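Local coordinates for citrinin polyketide synthase (PDB 5MPT), which builds the keto-aldehyde precursor of the mycotoxin citrinin from malonyl-CoA units, this piece being its C-methyltransferase (CMeT) domain, at residues 35-40 / 183-188; 318-323 / 372-377; 19-24 / 363-368. All coordinates share one frame; numbering follows the deposited sequence. Where two conformers were deposited one is given.

Contact 1 of 3, residues 35-40 / 183-188. With EDO (1,2-ethanediol), chain C.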
loop_
_atom_site.group_PDB
_atom_site.type_symbol
_atom_site.label_atom_id
_atom_site.label_comp_id
_atom_site.label_asym_id
_atom_site.label_seq_id
_atom_site.Cartn_x
_atom_site.Cartn_y
_atom_site.Cartn_z
ATOM N N GLY A 35 2.951 2.138 17.612
ATOM C CA GLY A 35 1.890 2.539 16.719
ATOM C C GLY A 35 0.635 1.735 16.814
ATOM O O GLY A 35 -0.239 1.953 15.981
ATOM N N GLN A 36 0.528 0.849 17.800
ATOM C CA GLN A 36 -0.684 0.099 18.090
ATOM C C GLN A 36 -1.015 -0.933 17.008
ATOM O O GLN A 36 -2.181 -1.288 16.817
ATOM C CB GLN A 36 -1.867 1.048 18.319
ATOM C CG GLN A 36 -1.626 2.037 19.458
ATOM C CD GLN A 36 -1.164 1.352 20.748
ATOM O OE1 GLN A 36 -1.895 0.562 21.324
ATOM N NE2 GLN A 36 0.075 1.643 21.189
ATOM N N LEU A 37 0.018 -1.458 16.351
ATOM C CA LEU A 37 -0.067 -2.559 15.408
ATOM C C LEU A 37 0.374 -3.898 16.005
ATOM O O LEU A 37 0.366 -4.908 15.306
ATOM C CB LEU A 37 0.788 -2.227 14.164
ATOM C CG LEU A 37 0.371 -2.935 12.856
ATOM C CD1 LEU A 37 -1.003 -2.479 12.404
ATOM C CD2 LEU A 37 1.473 -2.652 11.816
ATOM N N GLY A 38 0.747 -3.949 17.282
ATOM C CA GLY A 38 1.320 -5.187 17.780
ATOM C C GLY A 38 0.359 -6.332 18.028
ATOM O O GLY A 38 0.822 -7.437 18.316
ATOM N N THR A 39 -0.941 -6.150 17.840
ATOM C CA THR A 39 -1.862 -7.279 17.848
ATOM C C THR A 39 -2.514 -7.467 16.504
ATOM O O THR A 39 -3.463 -8.254 16.403
ATOM C CB THR A 39 -2.955 -7.095 18.890
ATOM O OG1 THR A 39 -3.665 -5.881 18.629
ATOM C CG2 THR A 39 -2.356 -7.041 20.283
ATOM N N TYR A 40 -2.038 -6.779 15.470
ATOM C CA TYR A 40 -2.809 -6.721 14.228
ATOM C C TYR A 40 -2.868 -8.075 13.530
ATOM O O TYR A 40 -3.944 -8.510 13.101
ATOM C CB TYR A 40 -2.212 -5.663 13.307
ATOM C CG TYR A 40 -3.132 -5.206 12.168
ATOM C CD1 TYR A 40 -4.116 -4.243 12.390
ATOM C CD2 TYR A 40 -2.981 -5.685 10.871
ATOM C CE1 TYR A 40 -4.952 -3.822 11.380
ATOM C CE2 TYR A 40 -3.812 -5.236 9.836
ATOM C CZ TYR A 40 -4.761 -4.284 10.097
ATOM O OH TYR A 40 -5.566 -3.826 9.108
ATOM N N ASN A 183 -0.624 1.422 8.011
ATOM C CA ASN A 183 0.201 2.314 7.206
ATOM C C ASN A 183 1.018 3.308 8.034
ATOM O O ASN A 183 2.162 3.596 7.684
ATOM C CB ASN A 183 -0.675 3.091 6.238
ATOM C CG ASN A 183 -1.111 2.249 5.073
ATOM O OD1 ASN A 183 -0.304 1.608 4.408
ATOM N ND2 ASN A 183 -2.399 2.208 4.841
ATOM N N ALA A 184 0.436 3.881 9.082
ATOM C CA ALA A 184 1.118 4.935 9.835
ATOM C C ALA A 184 2.404 4.449 10.477
ATOM O O ALA A 184 3.355 5.222 10.605
ATOM C CB ALA A 184 0.190 5.520 10.889
ATOM N N VAL A 185 2.472 3.179 10.861
ATOM C CA VAL A 185 3.652 2.668 11.556
ATOM C C VAL A 185 4.905 2.949 10.734
ATOM O O VAL A 185 5.898 3.512 11.230
ATOM C CB VAL A 185 3.481 1.162 11.834
ATOM C CG1 VAL A 185 4.860 0.449 11.908
ATOM C CG2 VAL A 185 2.691 0.981 13.099
ATOM N N TRP A 186 4.882 2.547 9.467
ATOM C CA TRP A 186 6.075 2.653 8.641
ATOM C C TRP A 186 6.311 4.065 8.122
ATOM O O TRP A 186 7.461 4.424 7.873
ATOM C CB TRP A 186 5.993 1.660 7.478
ATOM C CG TRP A 186 6.236 0.275 7.969
ATOM C CD1 TRP A 186 7.443 -0.305 8.232
ATOM C CD2 TRP A 186 5.240 -0.691 8.326
ATOM N NE1 TRP A 186 7.268 -1.578 8.717
ATOM C CE2 TRP A 186 5.926 -1.843 8.770
ATOM C CE3 TRP A 186 3.841 -0.711 8.269
ATOM C CZ2 TRP A 186 5.269 -2.978 9.189
ATOM C CZ3 TRP A 186 3.203 -1.823 8.697
ATOM C CH2 TRP A 186 3.915 -2.958 9.133
ATOM N N ILE A 187 5.261 4.882 8.026
ATOM C CA ILE A 187 5.443 6.302 7.751
ATOM C C ILE A 187 6.150 6.965 8.918
ATOM O O ILE A 187 7.081 7.750 8.740
ATOM C CB ILE A 187 4.083 6.969 7.449
ATOM C CG1 ILE A 187 3.444 6.353 6.190
ATOM C CG2 ILE A 187 4.270 8.472 7.268
ATOM C CD1 ILE A 187 2.005 6.866 5.872
ATOM N N GLN A 188 5.721 6.643 10.141
ATOM C CA GLN A 188 6.397 7.179 11.311
ATOM C C GLN A 188 7.842 6.719 11.347
ATOM O O GLN A 188 8.728 7.486 11.703
ATOM C CB GLN A 188 5.631 6.746 12.567
ATOM C CG GLN A 188 6.065 7.425 13.827
ATOM C CD GLN A 188 5.556 8.851 13.943
ATOM O OE1 GLN A 188 4.349 9.099 13.854
ATOM N NE2 GLN A 188 6.484 9.803 14.143
HETATM C C1 EDO C . -3.598 -2.197 19.874
HETATM O O1 EDO C . -3.277 -3.556 20.171
HETATM C C2 EDO C . -4.912 -2.152 19.112
HETATM O O2 EDO C . -4.939 -3.228 18.159
#

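Contact 2 of 3, residues 318-323 / 372-377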
loop_
_atom_site.group_PDB
_atom_site.type_symbol
_atom_site.label_atom_id
_atom_site.label_comp_id
_atom_site.label_asym_id
_atom_site.label_seq_id
_atom_site.Cartn_x
_atom_site.Cartn_y
_atom_site.Cartn_z
ATOM N N GLU A 318 3.559 -8.560 1.990
ATOM C CA GLU A 318 2.738 -9.744 2.181
ATOM C C GLU A 318 1.278 -9.382 1.936
ATOM O O GLU A 318 0.824 -8.294 2.312
ATOM C CB GLU A 318 2.963 -10.267 3.597
ATOM C CG GLU A 318 2.501 -11.660 3.892
ATOM C CD GLU A 318 3.005 -12.105 5.252
ATOM O OE1 GLU A 318 2.201 -12.091 6.210
ATOM O OE2 GLU A 318 4.214 -12.423 5.364
ATOM N N GLN A 319 0.535 -10.293 1.305
ATOM C CA GLN A 319 -0.881 -10.042 1.082
ATOM C C GLN A 319 -1.658 -10.104 2.392
ATOM O O GLN A 319 -1.312 -10.844 3.318
ATOM C CB GLN A 319 -1.463 -11.049 0.079
ATOM C CG GLN A 319 -0.967 -10.867 -1.342
ATOM C CD GLN A 319 -1.352 -12.021 -2.233
ATOM O OE1 GLN A 319 -0.488 -12.731 -2.740
ATOM N NE2 GLN A 319 -2.659 -12.219 -2.435
ATOM N N VAL A 320 -2.700 -9.277 2.464
ATOM C CA VAL A 320 -3.613 -9.163 3.600
ATOM C C VAL A 320 -5.009 -9.317 3.011
ATOM O O VAL A 320 -5.321 -8.635 2.020
ATOM C CB VAL A 320 -3.466 -7.814 4.306
ATOM C CG1 VAL A 320 -4.582 -7.598 5.329
ATOM C CG2 VAL A 320 -2.110 -7.754 5.006
ATOM N N PRO A 321 -5.883 -10.176 3.556
ATOM C CA PRO A 321 -7.148 -10.428 2.831
ATOM C C PRO A 321 -7.995 -9.182 2.590
ATOM O O PRO A 321 -8.495 -9.018 1.463
ATOM C CB PRO A 321 -7.847 -11.473 3.712
ATOM C CG PRO A 321 -6.734 -12.220 4.314
ATOM C CD PRO A 321 -5.670 -11.203 4.592
ATOM N N TRP A 322 -8.188 -8.301 3.585
ATOM C CA TRP A 322 -9.055 -7.150 3.329
ATOM C C TRP A 322 -8.497 -6.242 2.243
ATOM O O TRP A 322 -9.274 -5.597 1.528
ATOM C CB TRP A 322 -9.330 -6.337 4.587
ATOM C CG TRP A 322 -8.178 -5.493 5.170
ATOM C CD1 TRP A 322 -7.381 -5.817 6.223
ATOM C CD2 TRP A 322 -7.718 -4.205 4.701
ATOM N NE1 TRP A 322 -6.463 -4.817 6.443
ATOM C CE2 TRP A 322 -6.654 -3.820 5.525
ATOM C CE3 TRP A 322 -8.116 -3.344 3.678
ATOM C CZ2 TRP A 322 -6.001 -2.626 5.364
ATOM C CZ3 TRP A 322 -7.467 -2.172 3.518
ATOM C CH2 TRP A 322 -6.419 -1.809 4.354
ATOM N N VAL A 323 -7.173 -6.167 2.105
ATOM C CA VAL A 323 -6.579 -5.358 1.042
ATOM C C VAL A 323 -6.926 -5.936 -0.327
ATOM O O VAL A 323 -7.403 -5.227 -1.227
ATOM C CB VAL A 323 -5.053 -5.260 1.241
ATOM C CG1 VAL A 323 -4.395 -4.482 0.103
ATOM C CG2 VAL A 323 -4.739 -4.638 2.617
ATOM N N ALA A 372 6.030 -7.042 11.080
ATOM C CA ALA A 372 7.236 -6.594 10.386
ATOM C C ALA A 372 7.383 -7.223 9.009
ATOM O O ALA A 372 8.182 -6.733 8.222
ATOM C CB ALA A 372 8.481 -6.891 11.245
ATOM N N ASN A 373 6.611 -8.266 8.683
ATOM C CA ASN A 373 6.627 -8.863 7.354
ATOM C C ASN A 373 5.515 -8.337 6.460
ATOM O O ASN A 373 5.542 -8.580 5.238
ATOM C CB ASN A 373 6.523 -10.390 7.450
ATOM C CG ASN A 373 7.670 -11.000 8.220
ATOM O OD1 ASN A 373 8.827 -10.633 8.028
ATOM N ND2 ASN A 373 7.352 -11.922 9.133
ATOM N N ILE A 374 4.592 -7.545 7.000
ATOM C CA ILE A 374 3.426 -7.155 6.199
ATOM C C ILE A 374 3.774 -6.020 5.250
ATOM O O ILE A 374 3.419 -6.058 4.064
ATOM C CB ILE A 374 2.236 -6.780 7.097
ATOM C CG1 ILE A 374 1.818 -7.977 7.953
ATOM C CG2 ILE A 374 1.074 -6.288 6.257
ATOM C CD1 ILE A 374 0.855 -7.602 9.070
ATOM N N GLN A 375 4.391 -4.965 5.771
ATOM C CA GLN A 375 4.986 -3.911 4.967
ATOM C C GLN A 375 6.420 -3.730 5.391
ATOM O O GLN A 375 6.817 -4.067 6.506
ATOM C CB GLN A 375 4.266 -2.572 5.114
ATOM C CG GLN A 375 2.751 -2.714 5.026
ATOM C CD GLN A 375 2.118 -1.572 4.309
ATOM O OE1 GLN A 375 2.333 -1.393 3.105
ATOM N NE2 GLN A 375 1.357 -0.772 5.011
ATOM N N ARG A 376 7.184 -3.135 4.488
ATOM C CA ARG A 376 8.568 -2.817 4.741
ATOM C C ARG A 376 8.889 -1.465 4.144
ATOM O O ARG A 376 8.346 -1.080 3.102
ATOM C CB ARG A 376 9.500 -3.856 4.144
ATOM C CG ARG A 376 9.307 -5.223 4.693
ATOM C CD ARG A 376 10.403 -6.147 4.255
ATOM N NE ARG A 376 10.012 -7.520 4.473
ATOM C CZ ARG A 376 10.206 -8.206 5.596
ATOM N NH1 ARG A 376 10.837 -7.659 6.649
ATOM N NH2 ARG A 376 9.747 -9.459 5.665
ATOM N N LEU A 377 9.808 -0.747 4.797
ATOM C CA LEU A 377 10.602 0.238 4.091
ATOM C C LEU A 377 11.736 -0.493 3.386
ATOM O O LEU A 377 12.443 -1.307 3.985
ATOM C CB LEU A 377 11.173 1.303 5.016
ATOM C CG LEU A 377 10.219 2.198 5.810
ATOM C CD1 LEU A 377 11.010 3.088 6.788
ATOM C CD2 LEU A 377 9.358 3.000 4.873
HETATM O O HOH W 1 4.015 -12.456 9.084
#

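Contact 3 of 3, residues 19-24 / 363-368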
loop_
_atom_site.group_PDB
_atom_site.type_symbol
_atom_site.label_atom_id
_atom_site.label_comp_id
_atom_site.label_asym_id
_atom_site.label_seq_id
_atom_site.Cartn_x
_atom_site.Cartn_y
_atom_site.Cartn_z
ATOM N N ASP A 19 23.869 4.694 8.144
ATOM C CA ASP A 19 23.757 4.734 9.589
ATOM C C ASP A 19 22.341 5.072 10.028
ATOM O O ASP A 19 21.819 4.464 10.968
ATOM C CB ASP A 19 24.771 5.729 10.165
ATOM C CG ASP A 19 26.219 5.307 9.912
ATOM O OD1 ASP A 19 26.453 4.129 9.564
ATOM O OD2 ASP A 19 27.132 6.146 10.114
ATOM N N ALA A 20 21.702 6.038 9.374
ATOM C CA ALA A 20 20.311 6.327 9.697
ATOM C C ALA A 20 19.413 5.127 9.422
ATOM O O ALA A 20 18.510 4.825 10.216
ATOM C CB ALA A 20 19.805 7.549 8.940
ATOM N N PHE A 21 19.602 4.447 8.287
ATOM C CA PHE A 21 18.713 3.328 7.995
ATOM C C PHE A 21 18.897 2.207 9.000
ATOM O O PHE A 21 17.915 1.585 9.431
ATOM C CB PHE A 21 18.943 2.792 6.599
ATOM C CG PHE A 21 17.828 1.853 6.165
ATOM C CD1 PHE A 21 16.579 2.352 5.882
ATOM C CD2 PHE A 21 18.010 0.481 6.163
ATOM C CE1 PHE A 21 15.525 1.505 5.546
ATOM C CE2 PHE A 21 16.955 -0.383 5.825
ATOM C CZ PHE A 21 15.718 0.140 5.506
ATOM N N ARG A 22 20.142 1.934 9.393
ATOM C CA ARG A 22 20.367 0.867 10.356
ATOM C C ARG A 22 19.637 1.163 11.655
ATOM O O ARG A 22 18.940 0.294 12.203
ATOM C CB ARG A 22 21.854 0.667 10.611
ATOM C CG ARG A 22 22.172 -0.454 11.617
ATOM C CD ARG A 22 23.652 -0.445 12.004
ATOM N NE ARG A 22 24.049 0.853 12.558
ATOM C CZ ARG A 22 24.686 1.816 11.890
ATOM N NH1 ARG A 22 24.981 2.954 12.510
ATOM N NH2 ARG A 22 25.043 1.655 10.613
ATOM N N ILE A 23 19.728 2.407 12.129
ATOM C CA ILE A 23 19.037 2.794 13.361
ATOM C C ILE A 23 17.532 2.593 13.220
ATOM O O ILE A 23 16.874 2.051 14.112
ATOM C CB ILE A 23 19.376 4.247 13.723
ATOM C CG1 ILE A 23 20.807 4.324 14.245
ATOM C CG2 ILE A 23 18.438 4.767 14.775
ATOM C CD1 ILE A 23 21.374 5.739 14.298
ATOM N N ALA A 24 16.954 3.045 12.100
ATOM C CA ALA A 24 15.520 2.899 11.908
ATOM C C ALA A 24 15.137 1.424 11.833
ATOM O O ALA A 24 14.198 0.967 12.517
ATOM C CB ALA A 24 15.108 3.675 10.651
ATOM N N ASP A 363 18.404 -2.508 1.160
ATOM C CA ASP A 363 18.155 -2.970 2.523
ATOM C C ASP A 363 16.667 -2.795 2.819
ATOM O O ASP A 363 15.940 -2.114 2.081
ATOM C CB ASP A 363 19.040 -2.203 3.514
ATOM C CG ASP A 363 19.231 -2.936 4.863
ATOM O OD1 ASP A 363 18.638 -4.013 5.082
ATOM O OD2 ASP A 363 20.015 -2.427 5.702
ATOM N N TRP A 364 16.187 -3.425 3.893
ATOM C CA TRP A 364 14.793 -3.202 4.271
ATOM C C TRP A 364 14.591 -3.461 5.750
ATOM O O TRP A 364 15.422 -4.083 6.409
ATOM C CB TRP A 364 13.814 -4.064 3.474
ATOM C CG TRP A 364 14.119 -5.527 3.485
ATOM C CD1 TRP A 364 13.728 -6.453 4.414
ATOM C CD2 TRP A 364 14.866 -6.235 2.500
ATOM N NE1 TRP A 364 14.207 -7.692 4.071
ATOM C CE2 TRP A 364 14.903 -7.585 2.892
ATOM C CE3 TRP A 364 15.528 -5.853 1.323
ATOM C CZ2 TRP A 364 15.567 -8.554 2.147
ATOM C CZ3 TRP A 364 16.183 -6.813 0.595
ATOM C CH2 TRP A 364 16.195 -8.149 1.007
ATOM N N THR A 365 13.483 -2.925 6.264
ATOM C CA THR A 365 13.108 -3.116 7.655
ATOM C C THR A 365 12.725 -4.559 7.901
ATOM O O THR A 365 12.158 -5.233 7.024
ATOM C CB THR A 365 11.936 -2.211 8.023
ATOM O OG1 THR A 365 10.876 -2.416 7.082
ATOM C CG2 THR A 365 12.357 -0.751 7.966
ATOM N N GLU A 366 13.023 -5.018 9.119
ATOM C CA GLU A 366 12.657 -6.346 9.565
ATOM C C GLU A 366 12.529 -6.328 11.074
ATOM O O GLU A 366 13.049 -5.436 11.758
ATOM C CB GLU A 366 13.671 -7.398 9.109
ATOM C CG GLU A 366 15.096 -7.171 9.451
ATOM C CD GLU A 366 15.999 -8.041 8.577
ATOM O OE1 GLU A 366 15.460 -8.854 7.784
ATOM O OE2 GLU A 366 17.234 -7.920 8.680
ATOM N N GLY A 367 11.843 -7.342 11.578
ATOM C CA GLY A 367 11.659 -7.498 13.009
ATOM C C GLY A 367 11.185 -8.887 13.368
ATOM O O GLY A 367 10.956 -9.741 12.510
ATOM N N THR A 368 11.000 -9.097 14.672
ATOM C CA THR A 368 10.483 -10.367 15.174
ATOM C C THR A 368 8.962 -10.416 15.212
ATOM O O THR A 368 8.381 -11.512 15.151
ATOM C CB THR A 368 11.038 -10.639 16.579
ATOM O OG1 THR A 368 10.505 -9.673 17.491
ATOM C CG2 THR A 368 12.556 -10.554 16.579
#

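Contact 1 of 3, residues 35-40 / 183-188
L37 meets V185 and W186 where the Schellman motif that ends helix 28-34 settles on helix 181-198, and the contact shows how the exit of one helix can rest on another through apolar contacts, without a hydrogen bond between them. It joins the helical part matching the methyltransferase helix-turn-helix family to the predicted CMeT region, with the side chain of W186 about 9 Å from that of active-site E315. Q36, with its positive phi, is the C-prime residue of the motif; a type I turn from L37 to Y40, closed by Y40 N on L37 O at 3.1 Å, then leads into helix 40-62.

The apolar contacts are few and close. L37 uses two parts of its side chain. Its CB lies 3.9 Å from CG2 of V185, while CG, placed opposite the backbone N (chi1 -155°), carries the branch on toward the indole of W186. The leucine and tryptophan side chains meet roughly at a right angle. V185 divides its two methyls: CG2 also reaches CA of G35 at 4.0 Å, whereas CG1 sits over the centre of one face of the indole of W186, next in the helix, 3.8 Å above the plane. I32 of helix 28-34 packs on both L37 and V185.

One polar site lies on the far side of the turn, where a bound 1,2-ethanediol, probably from the crystallisation liquor, donates from O1 to OG1 of T39 at 2.8 Å and is also held by E132 and H135. At the indole, the nearest approach is that of L37 CD2 to W186 CH2, 3.6 Å.

Contact 2 of 3, residues 318-323 / 372-377
E318 and I374 are joined by a backbone hydrogen bond, E318 N to I374 O at 3.3 Å, which is fairly straight at nitrogen although the donor stands off the carbonyl plane. Around this bond the side chains divide by polarity.

On the polar side, E318 turns CG away from its backbone N (chi1 -165°) and runs on extended, so that the carboxylate is carried past the backbone of N373 to its side chain. CB of E318 lies 3.5 Å from the carbonyl O of N373, and OE2 comes within 3.7 Å of N373 CB. Carboxylate and amide are inclined by 37°, and they are linked only loosely by a water that makes weak bonds to E318 OE1 and N373 ND2. The amide is held more firmly at its other end: NH2 of R376 donates to N373 OD1 at 2.8 Å, while NH1 of the same arginine is bound to the carbonyl of T365.

On the apolar side, V320 and I374 cross at about a right angle and touch through one methyl each, CG2 to CG2 at 3.7 Å. In I374 that methyl lies opposite the backbone N, because CG1 takes the place beside it (chi1 -61°); I182 of helix 181-198 packs on the same isoleucine. V320 is the N-cap residue of helix 321-327. The backbone bond lies just beyond the paired ends of antiparallel strands 309-316 and 375-381, in the C-terminal part of the mixed seven-stranded sheet of Rossmann-like, class I methyltransferases.

Contact 3 of 3, residues 19-24 / 363-368
F21 reaches from helix 14-26 to D363 and W364 at the end of strand 361-364, an outermost strand of the seven-stranded sheet, and shows how an aromatic ring packs a helix against a sheet border.

Van der Waals contacts make up the whole of the direct interface. CG of F21 points away from the backbone N (chi1 -167°), which sends the ring out from the helix toward the strand. It arrives rim first: CE2 lies 3.6 Å from CG of D363, and CZ lies 3.7 Å from CA of W364, both partners being near the ring plane. Ring and carboxylate are turned 57° against each other, and OD2 of D363 comes to 3.6 Å from F21 CD2. I379 of strand 375-381 packs on both F21 and D363.

No hydrogen bond crosses between the two segments. Within 363-368, W364 N donates to OD1 of D363 at 2.8 Å, approaching from above the carboxylate plane. K25, one residue beyond 19-24 on the same helix, adds a charged link to the strand, with salt bridges to that same oxygen and to E366.

An aromatic rim carries slightly positive hydrogens, so the carboxylate beside it is probably in mildly favourable company, while K25 and the N-H of W364 probably do more to balance its charge.

Strand 375-381 connects the three contacts. Contacts 2 and 3 have centres about 17 Å apart, yet their second segments pair in the sheet: T365 N lies 3.0 Å from L377 O, probably a hydrogen bond. Contact 1 lies about 11 Å, centre to centre, from contact 2, and two probable hydrogen bonds join them, N183 OD1 to Q375 NE2 and Y40 OH to W322 NE1, each 3.0 Å. Contacts 1 and 3 meet where W186 packs on T365. None contains a catalytic residue, but the side chains of W186 and W364 are each about 9 Å from that of E315, an active-site residue for methyl transfer; S-adenosyl-L-homocysteine lies about 12 Å from the side chain of W186 and about 14 Å from that of I374.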